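Local structure of Galactose/lactose metabolism regulatory protein GAL80 (3BTV) at residues 97-102 with 205-210; 152-157 with 214-219; 230-235 with 416-421. The protein binds the transcriptional activator GAL4 and blocks its activity when no inducing sugar is present, so repressing the galactose and lactose metabolic genes of yeast. The protein carries 1 engineered substitution. All blocks are in the same frame, centred on the assembly; numbering follows the deposited sequence.

From the N terminus, the chain first builds the parallel sheet of the Rossmann domain. Residues 97-102, in the loop after strand 92-95, wait for 205-210 to close contact 1; residues 152-157, just beyond strand 148-152, wait for 214-219 to close contact 2. The two closures cross, because 152-157 opens before contact 1 closes and contact 2 closes after it, and both partners belong to helix 209-225 or the turn leading into it. Contact 3 follows in series: strand 229-237 comes next after that helix, and the chain returns much later with helix 405-424. Contacts 1 and 2 thus join the nucleotide-binding fold to helix 209-225, whereas contact 3 packs the late helix on the large mixed sheet.

Contact 1. Residues 97-102 with 205-210; sequences IQVASH and NGVDLV
Val-99 lays both of its methyl groups against the turn at Gly-206. CG1 comes to 3.8 Å from Gly-206 CA, and CG2 lies equally near Gly-206 O while meeting Val-207 CG2 at 4.2 Å, the sole contact between apolar side chains across the two segments. With CG1 anti to the backbone N (chi1 179°), CG2 is left beside that nitrogen, on the branch that faces Val-207. Next to it Ala-100 turns its CB toward the carbonyl of Asn-205, 3.9 Å from Asn-205 O.

Gly-206 makes the fit possible. Its phi is positive (76°), and a side chain there would run into Val-99 CG1, so the valine occupies the space that any other residue would need. An alanine in place of Val-99 would probably leave a gap over Gly-206 and deprive Val-207 CG2 of its apolar neighbour.

A second shell holds each segment in shape. His-102 sets its ring under Val-99, whose CA sits 3.7 Å above the ring plane over its centre, while His-102 ND1 bonds to Leu-128 O. A backbone bond from His-102 N to Val-99 O, 2.9 Å, tightens the turn. On the other segment Asp-208 is the N-cap of helix 209-225: its OD1 takes a weak bond from Val-210 N, and its OD2 bonds to Thr-211.

Shape therefore does the work here. The loop after strand 92-95 of the Rossmann domain meets the approach to helix 209-225 through methyl groups, a glycine and backbone carbonyls, a join that depends on close fit and not on charge.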
ATOM      1  N   ILE B  97     -14.172 -30.645   2.405  1.00 68.93           N
ATOM      2  CA  ILE B  97     -13.938 -31.016   1.020  1.00 69.73           C
ATOM      3  C   ILE B  97     -13.643 -29.743   0.244  1.00 74.12           C
ATOM      4  O   ILE B  97     -13.767 -28.647   0.786  1.00 66.82           O
ATOM      5  CB  ILE B  97     -15.181 -31.671   0.410  1.00 72.13           C
ATOM      6  CG1 ILE B  97     -16.394 -30.756   0.588  1.00 65.57           C
ATOM      7  CG2 ILE B  97     -15.446 -33.025   1.054  1.00 76.32           C
ATOM      8  CD1 ILE B  97     -17.655 -31.280  -0.063  1.00 68.51           C
ATOM      9  N   GLN B  98     -13.269 -29.880  -1.024  1.00 62.33           N
ATOM     10  CA  GLN B  98     -12.934 -28.714  -1.835  1.00 65.43           C
ATOM     11  C   GLN B  98     -14.124 -27.760  -1.934  1.00 56.78           C
ATOM     12  O   GLN B  98     -15.273 -28.193  -2.050  1.00 67.57           O
ATOM     13  CB  GLN B  98     -12.492 -29.148  -3.231  1.00 69.91           C
ATOM     14  CG  GLN B  98     -13.537 -29.951  -3.968  1.00 94.60           C
ATOM     15  CD  GLN B  98     -13.161 -30.191  -5.413  1.00120.88           C
ATOM     16  OE1 GLN B  98     -13.988 -30.622  -6.218  1.00120.69           O
ATOM     17  NE2 GLN B  98     -11.907 -29.907  -5.753  1.00119.52           N
ATOM     18  N   VAL B  99     -13.845 -26.462  -1.888  1.00 65.43           N
ATOM     19  CA  VAL B  99     -14.896 -25.451  -1.935  1.00 52.38           C
ATOM     20  C   VAL B  99     -15.842 -25.690  -3.114  1.00 65.01           C
ATOM     21  O   VAL B  99     -17.055 -25.557  -2.978  1.00 66.83           O
ATOM     22  CB  VAL B  99     -14.303 -24.031  -1.995  1.00 57.88           C
ATOM     23  CG1 VAL B  99     -15.406 -22.991  -2.068  1.00 57.76           C
ATOM     24  CG2 VAL B  99     -13.407 -23.782  -0.778  1.00 62.81           C
ATOM     25  N   ALA B 100     -15.298 -26.074  -4.262  1.00 61.12           N
ATOM     26  CA  ALA B 100     -16.131 -26.299  -5.447  1.00 63.51           C
ATOM     27  C   ALA B 100     -17.227 -27.349  -5.242  1.00 69.03           C
ATOM     28  O   ALA B 100     -18.179 -27.407  -6.017  1.00 75.72           O
ATOM     29  CB  ALA B 100     -15.267 -26.659  -6.657  1.00 67.42           C
ATOM     30  N   SER B 101     -17.091 -28.173  -4.201  1.00 72.55           N
ATOM     31  CA  SER B 101     -18.064 -29.225  -3.912  1.00 67.96           C
ATOM     32  C   SER B 101     -19.011 -28.872  -2.766  1.00 72.51           C
ATOM     33  O   SER B 101     -19.946 -29.626  -2.482  1.00 72.71           O
ATOM     34  CB  SER B 101     -17.349 -30.539  -3.573  1.00 73.94           C
ATOM     35  OG  SER B 101     -16.561 -30.983  -4.662  1.00 92.03           O
ATOM     36  N   HIS B 102     -18.761 -27.741  -2.109  1.00 68.27           N
ATOM     37  CA  HIS B 102     -19.540 -27.327  -0.938  1.00 67.87           C
ATOM     38  C   HIS B 102     -21.036 -27.253  -1.214  1.00 64.16           C
ATOM     39  O   HIS B 102     -21.838 -27.852  -0.503  1.00 72.85           O
ATOM     40  CB  HIS B 102     -19.056 -25.969  -0.422  1.00 60.28           C
ATOM     41  CG  HIS B 102     -17.822 -26.044   0.425  1.00 58.74           C
ATOM     42  ND1 HIS B 102     -17.284 -24.942   1.057  1.00 59.04           N
ATOM     43  CD2 HIS B 102     -17.030 -27.090   0.760  1.00 62.69           C
ATOM     44  CE1 HIS B 102     -16.206 -25.303   1.731  1.00 62.77           C
ATOM     45  NE2 HIS B 102     -16.030 -26.603   1.567  1.00 57.08           N
ATOM     46  N   ASN B 205     -13.772 -21.534  -8.849  1.00 65.15           N
ATOM     47  CA  ASN B 205     -13.715 -22.753  -8.052  1.00 53.05           C
ATOM     48  C   ASN B 205     -13.552 -22.471  -6.563  1.00 60.21           C
ATOM     49  O   ASN B 205     -13.261 -23.375  -5.780  1.00 65.31           O
ATOM     50  CB  ASN B 205     -12.595 -23.653  -8.542  1.00 55.37           C
ATOM     51  CG  ASN B 205     -12.939 -24.326  -9.848  1.00 76.30           C
ATOM     52  OD1 ASN B 205     -12.058 -24.738 -10.603  1.00 80.37           O
ATOM     53  ND2 ASN B 205     -14.234 -24.422 -10.134  1.00 70.15           N
ATOM     54  N   GLY B 206     -13.729 -21.209  -6.180  1.00 55.01           N
ATOM     55  CA  GLY B 206     -13.757 -20.841  -4.770  1.00 57.14           C
ATOM     56  C   GLY B 206     -12.410 -20.808  -4.062  1.00 60.02           C
ATOM     57  O   GLY B 206     -12.351 -20.710  -2.833  1.00 56.44           O
ATOM     58  N   VAL B 207     -11.326 -20.890  -4.826  1.00 55.92           N
ATOM     59  CA  VAL B 207      -9.982 -20.831  -4.257  1.00 53.48           C
ATOM     60  C   VAL B 207      -9.098 -19.929  -5.105  1.00 53.70           C
ATOM     61  O   VAL B 207      -8.901 -20.183  -6.281  1.00 52.65           O
ATOM     62  CB  VAL B 207      -9.325 -22.216  -4.147  1.00 62.31           C
ATOM     63  CG1 VAL B 207      -8.002 -22.113  -3.384  1.00 52.54           C
ATOM     64  CG2 VAL B 207     -10.255 -23.195  -3.461  1.00 69.47           C
ATOM     65  N   ASP B 208      -8.569 -18.871  -4.499  1.00 50.26           N
ATOM     66  CA  ASP B 208      -7.776 -17.901  -5.236  1.00 48.64           C
ATOM     67  C   ASP B 208      -7.198 -16.860  -4.291  1.00 41.43           C
ATOM     68  O   ASP B 208      -7.529 -16.821  -3.103  1.00 46.46           O
ATOM     69  CB  ASP B 208      -8.620 -17.214  -6.318  1.00 53.07           C
ATOM     70  CG  ASP B 208      -9.704 -16.327  -5.738  1.00 65.67           C
ATOM     71  OD1 ASP B 208      -9.396 -15.187  -5.333  1.00 57.14           O
ATOM     72  OD2 ASP B 208     -10.865 -16.771  -5.694  1.00 59.47           O
ATOM     73  N   LEU B 209      -6.340 -16.012  -4.846  1.00 48.35           N
ATOM     74  CA  LEU B 209      -5.597 -15.024  -4.067  1.00 40.79           C
ATOM     75  C   LEU B 209      -6.525 -14.110  -3.279  1.00 48.60           C
ATOM     76  O   LEU B 209      -6.245 -13.748  -2.139  1.00 43.88           O
ATOM     77  CB  LEU B 209      -4.726 -14.172  -4.996  1.00 49.74           C
ATOM     78  CG  LEU B 209      -3.905 -13.085  -4.292  1.00 47.18           C
ATOM     79  CD1 LEU B 209      -2.942 -13.748  -3.302  1.00 48.17           C
ATOM     80  CD2 LEU B 209      -3.146 -12.214  -5.277  1.00 38.84           C
ATOM     81  N   VAL B 210      -7.626 -13.711  -3.899  1.00 39.56           N
ATOM     82  CA  VAL B 210      -8.520 -12.766  -3.258  1.00 43.33           C
ATOM     83  C   VAL B 210      -9.409 -13.452  -2.229  1.00 50.54           C
ATOM     84  O   VAL B 210      -9.432 -13.088  -1.041  1.00 44.84           O
ATOM     85  CB  VAL B 210      -9.378 -12.040  -4.286  1.00 43.33           C
ATOM     86  CG1 VAL B 210     -10.241 -11.000  -3.594  1.00 44.06           C
ATOM     87  CG2 VAL B 210      -8.484 -11.381  -5.321  1.00 42.95           C
TER

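Contact 2. Residues 152-157 with 214-219; sequences SLQGRK and FGHTID
Arg-156 NE donates to Asp-219 OD2 at 2.9 Å, nearly straight at 161°, and reaches that oxygen on its syn lone pair. Arg-156 NH2 reaches Asp-219 OD1 at 3.0 Å, so the guanidinium grips the carboxylate side-on, one nitrogen to each oxygen. The paired bonds hold the two groups nearly coplanar, their planes 7° apart. The arginine chain runs extended from CG to NE, and Asp-219 holds its CG anti to the backbone N (chi1 176°), which carries the carboxylate out from the helix to meet it. Arg-156 NH1 is engaged too, bonding to Gln-395 OE1, so the charged pair is buried but well supplied with partners.

Leu-153 sets CD1 over one face of the carboxylate, 3.6 Å from Asp-219 OD2, an apolar cover that would be expected to strengthen the ion pair. Its other branch, CD2, stands 4.1 Å from His-216 ND1, so this one leucine touches both the aspartate and the imidazole. The histidine is linked to the 152-157 turn by a water lying in the ring plane, 2.8 Å from His-216 ND1, which accepts from Gly-155 N. At the ring's edge CE1 approaches Ser-152 O at 3.7 Å.

Trp-126 meets the His-216 ring edge-to-face and also touches Leu-153. Around this centre, the exit from strand 148-152 at the margin of the parallel sheet packs against helix 209-225, with Leu-411 of helix 405-424 touching Leu-153 and helix 363-380 meeting the side chains of Gln-154 and Lys-157.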
ATOM      1  N   SER B 152     -14.637 -22.081   9.307  1.00 51.41           N
ATOM      2  CA  SER B 152     -13.228 -22.199   9.659  1.00 42.80           C
ATOM      3  C   SER B 152     -12.412 -20.941   9.330  1.00 46.70           C
ATOM      4  O   SER B 152     -11.535 -20.963   8.464  1.00 57.19           O
ATOM      5  CB  SER B 152     -12.603 -23.409   8.974  1.00 62.57           C
ATOM      6  OG  SER B 152     -11.343 -23.703   9.550  1.00 62.76           O
ATOM      7  N   LEU B 153     -12.706 -19.842  10.017  1.00 47.28           N
ATOM      8  CA  LEU B 153     -11.846 -18.657   9.961  1.00 38.84           C
ATOM      9  C   LEU B 153     -10.916 -18.728  11.185  1.00 41.93           C
ATOM     10  O   LEU B 153     -10.935 -17.858  12.055  1.00 44.54           O
ATOM     11  CB  LEU B 153     -12.678 -17.372   9.958  1.00 39.98           C
ATOM     12  CG  LEU B 153     -13.465 -17.094   8.658  1.00 58.72           C
ATOM     13  CD1 LEU B 153     -14.391 -15.887   8.796  1.00 47.48           C
ATOM     14  CD2 LEU B 153     -12.528 -16.878   7.474  1.00 47.57           C
ATOM     15  N   GLN B 154     -10.118 -19.790  11.233  1.00 46.49           N
ATOM     16  CA  GLN B 154      -9.362 -20.147  12.430  1.00 50.38           C
ATOM     17  C   GLN B 154      -8.289 -19.132  12.785  1.00 49.13           C
ATOM     18  O   GLN B 154      -7.642 -19.247  13.831  1.00 51.80           O
ATOM     19  CB  GLN B 154      -8.743 -21.539  12.283  1.00 43.07           C
ATOM     20  CG  GLN B 154      -7.468 -21.555  11.471  1.00 52.90           C
ATOM     21  CD  GLN B 154      -7.717 -21.370   9.995  1.00 60.93           C
ATOM     22  OE1 GLN B 154      -8.712 -21.854   9.460  1.00 57.44           O
ATOM     23  NE2 GLN B 154      -6.812 -20.666   9.326  1.00 95.18           N
ATOM     24  N   GLY B 155      -8.103 -18.139  11.915  1.00 39.12           N
ATOM     25  CA  GLY B 155      -7.174 -17.054  12.180  1.00 31.32           C
ATOM     26  C   GLY B 155      -7.640 -16.243  13.379  1.00 47.80           C
ATOM     27  O   GLY B 155      -6.840 -15.674  14.133  1.00 38.60           O
ATOM     28  N   ARG B 156      -8.952 -16.181  13.556  1.00 40.49           N
ATOM     29  CA  ARG B 156      -9.526 -15.475  14.690  1.00 44.15           C
ATOM     30  C   ARG B 156      -9.133 -16.137  16.017  1.00 54.98           C
ATOM     31  O   ARG B 156      -9.346 -15.561  17.083  1.00 43.83           O
ATOM     32  CB  ARG B 156     -11.053 -15.427  14.570  1.00 42.21           C
ATOM     33  CG  ARG B 156     -11.572 -14.641  13.375  1.00 40.89           C
ATOM     34  CD  ARG B 156     -13.107 -14.594  13.357  1.00 44.36           C
ATOM     35  NE  ARG B 156     -13.574 -13.505  12.502  1.00 60.95           N
ATOM     36  CZ  ARG B 156     -14.673 -12.792  12.724  1.00 59.20           C
ATOM     37  NH1 ARG B 156     -15.423 -13.046  13.785  1.00 53.30           N
ATOM     38  NH2 ARG B 156     -15.008 -11.808  11.899  1.00 55.78           N
ATOM     39  N   LYS B 157      -8.577 -17.349  15.943  1.00 46.11           N
ATOM     40  CA  LYS B 157      -8.201 -18.125  17.132  1.00 42.96           C
ATOM     41  C   LYS B 157      -6.693 -18.187  17.337  1.00 48.64           C
ATOM     42  O   LYS B 157      -6.213 -18.852  18.249  1.00 48.81           O
ATOM     43  CB  LYS B 157      -8.732 -19.564  17.041  1.00 39.26           C
ATOM     44  CG  LYS B 157     -10.228 -19.699  17.239  1.00 53.76           C
ATOM     45  CD  LYS B 157     -10.701 -19.079  18.552  1.00 56.20           C
ATOM     46  CE  LYS B 157     -12.219 -18.923  18.538  1.00 67.32           C
ATOM     47  NZ  LYS B 157     -12.760 -18.063  19.628  1.00 57.12           N
ATOM     48  N   PHE B 214      -6.312 -13.193   0.764  1.00 41.49           N
ATOM     49  CA  PHE B 214      -6.830 -11.914   1.193  1.00 37.38           C
ATOM     50  C   PHE B 214      -8.030 -12.084   2.129  1.00 41.59           C
ATOM     51  O   PHE B 214      -8.162 -11.355   3.111  1.00 42.78           O
ATOM     52  CB  PHE B 214      -7.194 -11.067  -0.020  1.00 37.88           C
ATOM     53  CG  PHE B 214      -7.851  -9.766   0.330  1.00 42.50           C
ATOM     54  CD1 PHE B 214      -7.106  -8.704   0.804  1.00 45.08           C
ATOM     55  CD2 PHE B 214      -9.213  -9.612   0.193  1.00 44.22           C
ATOM     56  CE1 PHE B 214      -7.710  -7.519   1.125  1.00 47.58           C
ATOM     57  CE2 PHE B 214      -9.826  -8.419   0.512  1.00 43.72           C
ATOM     58  CZ  PHE B 214      -9.078  -7.377   0.974  1.00 39.45           C
ATOM     59  N   GLY B 215      -8.900 -13.048   1.837  1.00 41.51           N
ATOM     60  CA  GLY B 215     -10.047 -13.299   2.694  1.00 38.55           C
ATOM     61  C   GLY B 215      -9.683 -13.579   4.156  1.00 43.46           C
ATOM     62  O   GLY B 215     -10.203 -12.944   5.073  1.00 40.40           O
ATOM     63  N   HIS B 216      -8.807 -14.550   4.390  1.00 35.60           N
ATOM     64  CA  HIS B 216      -8.402 -14.860   5.760  1.00 41.42           C
ATOM     65  C   HIS B 216      -7.786 -13.615   6.415  1.00 37.66           C
ATOM     66  O   HIS B 216      -8.129 -13.253   7.532  1.00 41.03           O
ATOM     67  CB  HIS B 216      -7.390 -16.010   5.791  1.00 39.19           C
ATOM     68  CG  HIS B 216      -8.003 -17.375   5.719  1.00 42.22           C
ATOM     69  ND1 HIS B 216      -8.656 -17.960   6.785  1.00 44.61           N
ATOM     70  CD2 HIS B 216      -8.020 -18.292   4.718  1.00 39.47           C
ATOM     71  CE1 HIS B 216      -9.064 -19.172   6.441  1.00 44.33           C
ATOM     72  NE2 HIS B 216      -8.690 -19.398   5.193  1.00 47.37           N
ATOM     73  N   THR B 217      -6.912 -12.941   5.680  1.00 39.36           N
ATOM     74  CA  THR B 217      -6.173 -11.803   6.222  1.00 42.12           C
ATOM     75  C   THR B 217      -7.034 -10.580   6.523  1.00 36.85           C
ATOM     76  O   THR B 217      -6.922  -9.972   7.584  1.00 32.03           O
ATOM     77  CB  THR B 217      -5.030 -11.396   5.282  1.00 38.96           C
ATOM     78  OG1 THR B 217      -4.196 -12.535   5.043  1.00 42.22           O
ATOM     79  CG2 THR B 217      -4.187 -10.298   5.923  1.00 41.51           C
ATOM     80  N   ILE B 218      -7.896 -10.209   5.593  1.00 30.13           N
ATOM     81  CA  ILE B 218      -8.692  -9.016   5.777  1.00 36.03           C
ATOM     82  C   ILE B 218      -9.726  -9.278   6.867  1.00 41.53           C
ATOM     83  O   ILE B 218     -10.151  -8.371   7.589  1.00 36.89           O
ATOM     84  CB  ILE B 218      -9.360  -8.580   4.459  1.00 32.48           C
ATOM     85  CG1 ILE B 218      -9.620  -7.071   4.480  1.00 33.37           C
ATOM     86  CG2 ILE B 218     -10.635  -9.386   4.228  1.00 42.09           C
ATOM     87  CD1 ILE B 218      -8.376  -6.207   4.368  1.00 39.18           C
ATOM     88  N   ASP B 219     -10.110 -10.535   7.016  1.00 38.54           N
ATOM     89  CA  ASP B 219     -11.042 -10.856   8.083  1.00 44.74           C
ATOM     90  C   ASP B 219     -10.401 -10.695   9.455  1.00 39.39           C
ATOM     91  O   ASP B 219     -11.040 -10.171  10.361  1.00 34.77           O
ATOM     92  CB  ASP B 219     -11.612 -12.273   7.975  1.00 42.28           C
ATOM     93  CG  ASP B 219     -12.505 -12.609   9.159  1.00 59.85           C
ATOM     94  OD1 ASP B 219     -13.593 -12.004   9.277  1.00 53.37           O
ATOM     95  OD2 ASP B 219     -12.102 -13.439   9.999  1.00 48.16           O
TER
HETATM   96  O   HOH W   1      -8.776 -17.046   9.450  1.00 49.82           O

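Contact 3. Residues 230-235 with 416-421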
ATOM      1  N   SER B 230     -15.797   0.925   5.397  1.00 39.18           N
ATOM      2  CA  SER B 230     -16.792   1.880   4.938  1.00 41.15           C
ATOM      3  C   SER B 230     -16.738   1.930   3.414  1.00 44.52           C
ATOM      4  O   SER B 230     -17.744   1.726   2.731  1.00 47.10           O
ATOM      5  CB  SER B 230     -16.500   3.261   5.539  1.00 45.65           C
ATOM      6  OG  SER B 230     -17.056   4.297   4.758  1.00 77.72           O
ATOM      7  N   ARG B 231     -15.547   2.185   2.885  1.00 43.11           N
ATOM      8  CA  ARG B 231     -15.349   2.302   1.443  1.00 38.34           C
ATOM      9  C   ARG B 231     -14.135   1.490   1.020  1.00 46.33           C
ATOM     10  O   ARG B 231     -13.193   1.366   1.774  1.00 38.15           O
ATOM     11  CB  ARG B 231     -15.160   3.773   1.059  1.00 39.07           C
ATOM     12  CG  ARG B 231     -16.373   4.650   1.414  1.00 62.44           C
ATOM     13  CD  ARG B 231     -16.238   6.094   0.932  1.00 75.64           C
ATOM     14  NE  ARG B 231     -16.471   6.220  -0.506  1.00114.45           N
ATOM     15  CZ  ARG B 231     -16.891   7.331  -1.107  1.00138.93           C
ATOM     16  NH1 ARG B 231     -17.138   8.424  -0.393  1.00149.40           N
ATOM     17  NH2 ARG B 231     -17.073   7.346  -2.423  1.00133.97           N
ATOM     18  N   ILE B 232     -14.168   0.929  -0.183  1.00 39.01           N
ATOM     19  CA  ILE B 232     -13.027   0.203  -0.710  1.00 34.99           C
ATOM     20  C   ILE B 232     -12.832   0.437  -2.200  1.00 41.35           C
ATOM     21  O   ILE B 232     -13.774   0.748  -2.935  1.00 42.74           O
ATOM     22  CB  ILE B 232     -13.169  -1.309  -0.495  1.00 40.87           C
ATOM     23  CG1 ILE B 232     -14.403  -1.818  -1.245  1.00 51.36           C
ATOM     24  CG2 ILE B 232     -13.320  -1.614   0.983  1.00 36.21           C
ATOM     25  CD1 ILE B 232     -14.198  -3.087  -2.018  1.00 43.02           C
ATOM     26  N   ASN B 233     -11.598   0.262  -2.641  1.00 34.37           N
ATOM     27  CA  ASN B 233     -11.281   0.182  -4.054  1.00 37.70           C
ATOM     28  C   ASN B 233     -10.275  -0.928  -4.266  1.00 42.60           C
ATOM     29  O   ASN B 233      -9.314  -1.056  -3.510  1.00 37.60           O
ATOM     30  CB  ASN B 233     -10.661   1.487  -4.563  1.00 32.19           C
ATOM     31  CG  ASN B 233     -10.579   1.530  -6.091  1.00 63.96           C
ATOM     32  OD1 ASN B 233     -11.509   1.979  -6.761  1.00 79.65           O
ATOM     33  ND2 ASN B 233      -9.469   1.051  -6.642  1.00 37.28           N
ATOM     34  N   ALA B 234     -10.476  -1.718  -5.305  1.00 31.98           N
ATOM     35  CA  ALA B 234      -9.531  -2.780  -5.626  1.00 35.57           C
ATOM     36  C   ALA B 234      -9.145  -2.818  -7.100  1.00 46.91           C
ATOM     37  O   ALA B 234      -9.925  -2.469  -7.984  1.00 38.57           O
ATOM     38  CB  ALA B 234     -10.089  -4.108  -5.216  1.00 32.57           C
ATOM     39  N   MET B 235      -7.930  -3.264  -7.356  1.00 39.14           N
ATOM     40  CA  MET B 235      -7.536  -3.637  -8.699  1.00 43.89           C
ATOM     41  C   MET B 235      -7.002  -5.058  -8.624  1.00 45.94           C
ATOM     42  O   MET B 235      -6.126  -5.363  -7.802  1.00 36.43           O
ATOM     43  CB  MET B 235      -6.471  -2.697  -9.238  1.00 38.39           C
ATOM     44  CG  MET B 235      -6.909  -1.246  -9.287  1.00 35.85           C
ATOM     45  SD  MET B 235      -5.553  -0.145  -9.741  1.00 45.11           S
ATOM     46  CE  MET B 235      -6.375   1.447  -9.630  1.00 46.95           C
ATOM     47  N   GLU B 416     -16.932 -10.308  -2.847  1.00 48.54           N
ATOM     48  CA  GLU B 416     -17.729  -9.976  -4.030  1.00 54.37           C
ATOM     49  C   GLU B 416     -17.469  -8.528  -4.415  1.00 56.58           C
ATOM     50  O   GLU B 416     -17.238  -8.224  -5.582  1.00 55.76           O
ATOM     51  CB  GLU B 416     -19.213 -10.218  -3.777  1.00 53.55           C
ATOM     52  CG  GLU B 416     -20.120  -9.848  -4.957  1.00 78.19           C
ATOM     53  CD  GLU B 416     -19.596 -10.347  -6.295  1.00 93.64           C
ATOM     54  OE1 GLU B 416     -18.917 -11.396  -6.327  1.00 86.00           O
ATOM     55  OE2 GLU B 416     -19.868  -9.686  -7.322  1.00121.10           O
ATOM     56  N   SER B 417     -17.461  -7.646  -3.418  1.00 56.81           N
ATOM     57  CA  SER B 417     -17.241  -6.218  -3.651  1.00 52.32           C
ATOM     58  C   SER B 417     -15.848  -5.880  -4.157  1.00 46.37           C
ATOM     59  O   SER B 417     -15.688  -4.967  -4.966  1.00 51.99           O
ATOM     60  CB  SER B 417     -17.536  -5.422  -2.388  1.00 58.80           C
ATOM     61  OG  SER B 417     -18.852  -5.705  -1.953  1.00 60.73           O
ATOM     62  N   VAL B 418     -14.829  -6.589  -3.677  1.00 43.91           N
ATOM     63  CA  VAL B 418     -13.496  -6.391  -4.235  1.00 37.54           C
ATOM     64  C   VAL B 418     -13.527  -6.595  -5.769  1.00 42.91           C
ATOM     65  O   VAL B 418     -13.057  -5.746  -6.538  1.00 53.58           O
ATOM     66  CB  VAL B 418     -12.450  -7.315  -3.584  1.00 39.48           C
ATOM     67  CG1 VAL B 418     -11.215  -7.382  -4.439  1.00 48.11           C
ATOM     68  CG2 VAL B 418     -12.084  -6.803  -2.164  1.00 39.41           C
ATOM     69  N   TYR B 419     -14.097  -7.713  -6.208  1.00 49.44           N
ATOM     70  CA  TYR B 419     -14.214  -7.988  -7.641  1.00 57.34           C
ATOM     71  C   TYR B 419     -15.093  -6.973  -8.395  1.00 45.00           C
ATOM     72  O   TYR B 419     -14.788  -6.631  -9.533  1.00 49.74           O
ATOM     73  CB  TYR B 419     -14.706  -9.419  -7.886  1.00 58.98           C
ATOM     74  CG  TYR B 419     -13.611 -10.450  -7.758  1.00 68.85           C
ATOM     75  CD1 TYR B 419     -13.594 -11.339  -6.700  1.00 64.85           C
ATOM     76  CD2 TYR B 419     -12.586 -10.520  -8.692  1.00 60.04           C
ATOM     77  CE1 TYR B 419     -12.594 -12.276  -6.571  1.00 57.23           C
ATOM     78  CE2 TYR B 419     -11.583 -11.454  -8.575  1.00 53.46           C
ATOM     79  CZ  TYR B 419     -11.596 -12.334  -7.507  1.00 53.87           C
ATOM     80  OH  TYR B 419     -10.602 -13.275  -7.377  1.00 57.34           O
ATOM     81  N   LYS B 420     -16.166  -6.496  -7.763  1.00 58.96           N
ATOM     82  CA  LYS B 420     -17.014  -5.474  -8.388  1.00 57.74           C
ATOM     83  C   LYS B 420     -16.221  -4.206  -8.614  1.00 72.88           C
ATOM     84  O   LYS B 420     -16.243  -3.652  -9.710  1.00 46.29           O
ATOM     85  CB  LYS B 420     -18.236  -5.136  -7.533  1.00 54.25           C
ATOM     86  CG  LYS B 420     -19.470  -5.958  -7.799  1.00 82.19           C
ATOM     87  CD  LYS B 420     -20.681  -5.331  -7.124  1.00 87.26           C
ATOM     88  CE  LYS B 420     -21.647  -6.403  -6.638  1.00116.60           C
ATOM     89  NZ  LYS B 420     -21.861  -7.482  -7.646  1.00121.84           N
ATOM     90  N   SER B 421     -15.530  -3.755  -7.564  1.00 47.56           N
ATOM     91  CA  SER B 421     -14.722  -2.555  -7.620  1.00 34.88           C
ATOM     92  C   SER B 421     -13.759  -2.567  -8.792  1.00 45.85           C
ATOM     93  O   SER B 421     -13.623  -1.579  -9.504  1.00 46.79           O
ATOM     94  CB  SER B 421     -13.905  -2.392  -6.313  1.00 33.10           C
ATOM     95  OG  SER B 421     -13.064  -1.273  -6.446  1.00 42.33           O
TER
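Ala-234 and Val-418 meet methyl to methyl, CB of the alanine 3.5 Å from CG1 of the valine. Ala-234 points its CB toward the helix, and Val-418 answers with this one of its two branches; the same alanine methyl also rests against Val-418 O. So small a residue on the strand lets the helix backbone come close, and the CA atoms of this pair are 5.5 Å apart.

Two residues earlier on the same face of the strand, Ile-232 reaches out with its longer arm. CG1 lies between the backbone N and the carbonyl carbon, and the chain ends with CD1 over the helix backbone, 3.8 Å from Ser-417 O. The same methyl passes Val-418 CG2 at 4.3 Å and Ser-417 CB at 4.1 Å. Ile-232 and Ala-234 thus meet the same side of the helix, the isoleucine at Ser-417 and Val-418 with a long reach, the alanine at Val-418 with a short one.

This is a helix lying on the face of a sheet: helix 405-424 crosses strand 229-237 of the large mixed sheet in the C-terminal domain, and the axes of segments 416-421 and 231-235 run at 65° to each other, 6.6 Å apart at closest. Phe-267 from neighbouring strand 264-271 touches both Ile-232 and Val-418, and Phe-214 of helix 209-225 packs on Val-418 as well.

A polar link lies one helical turn on. Ser-421 holds OG anti to its backbone N (chi1 176°), where it accepts from Ala-234 N at 2.9 Å and 162°; the same hydroxyl is bonded to Ser-426 O. Across the strand, Met-235 directs its CB away from the helix, and its side chain packs on Thr-427 of the second subunit.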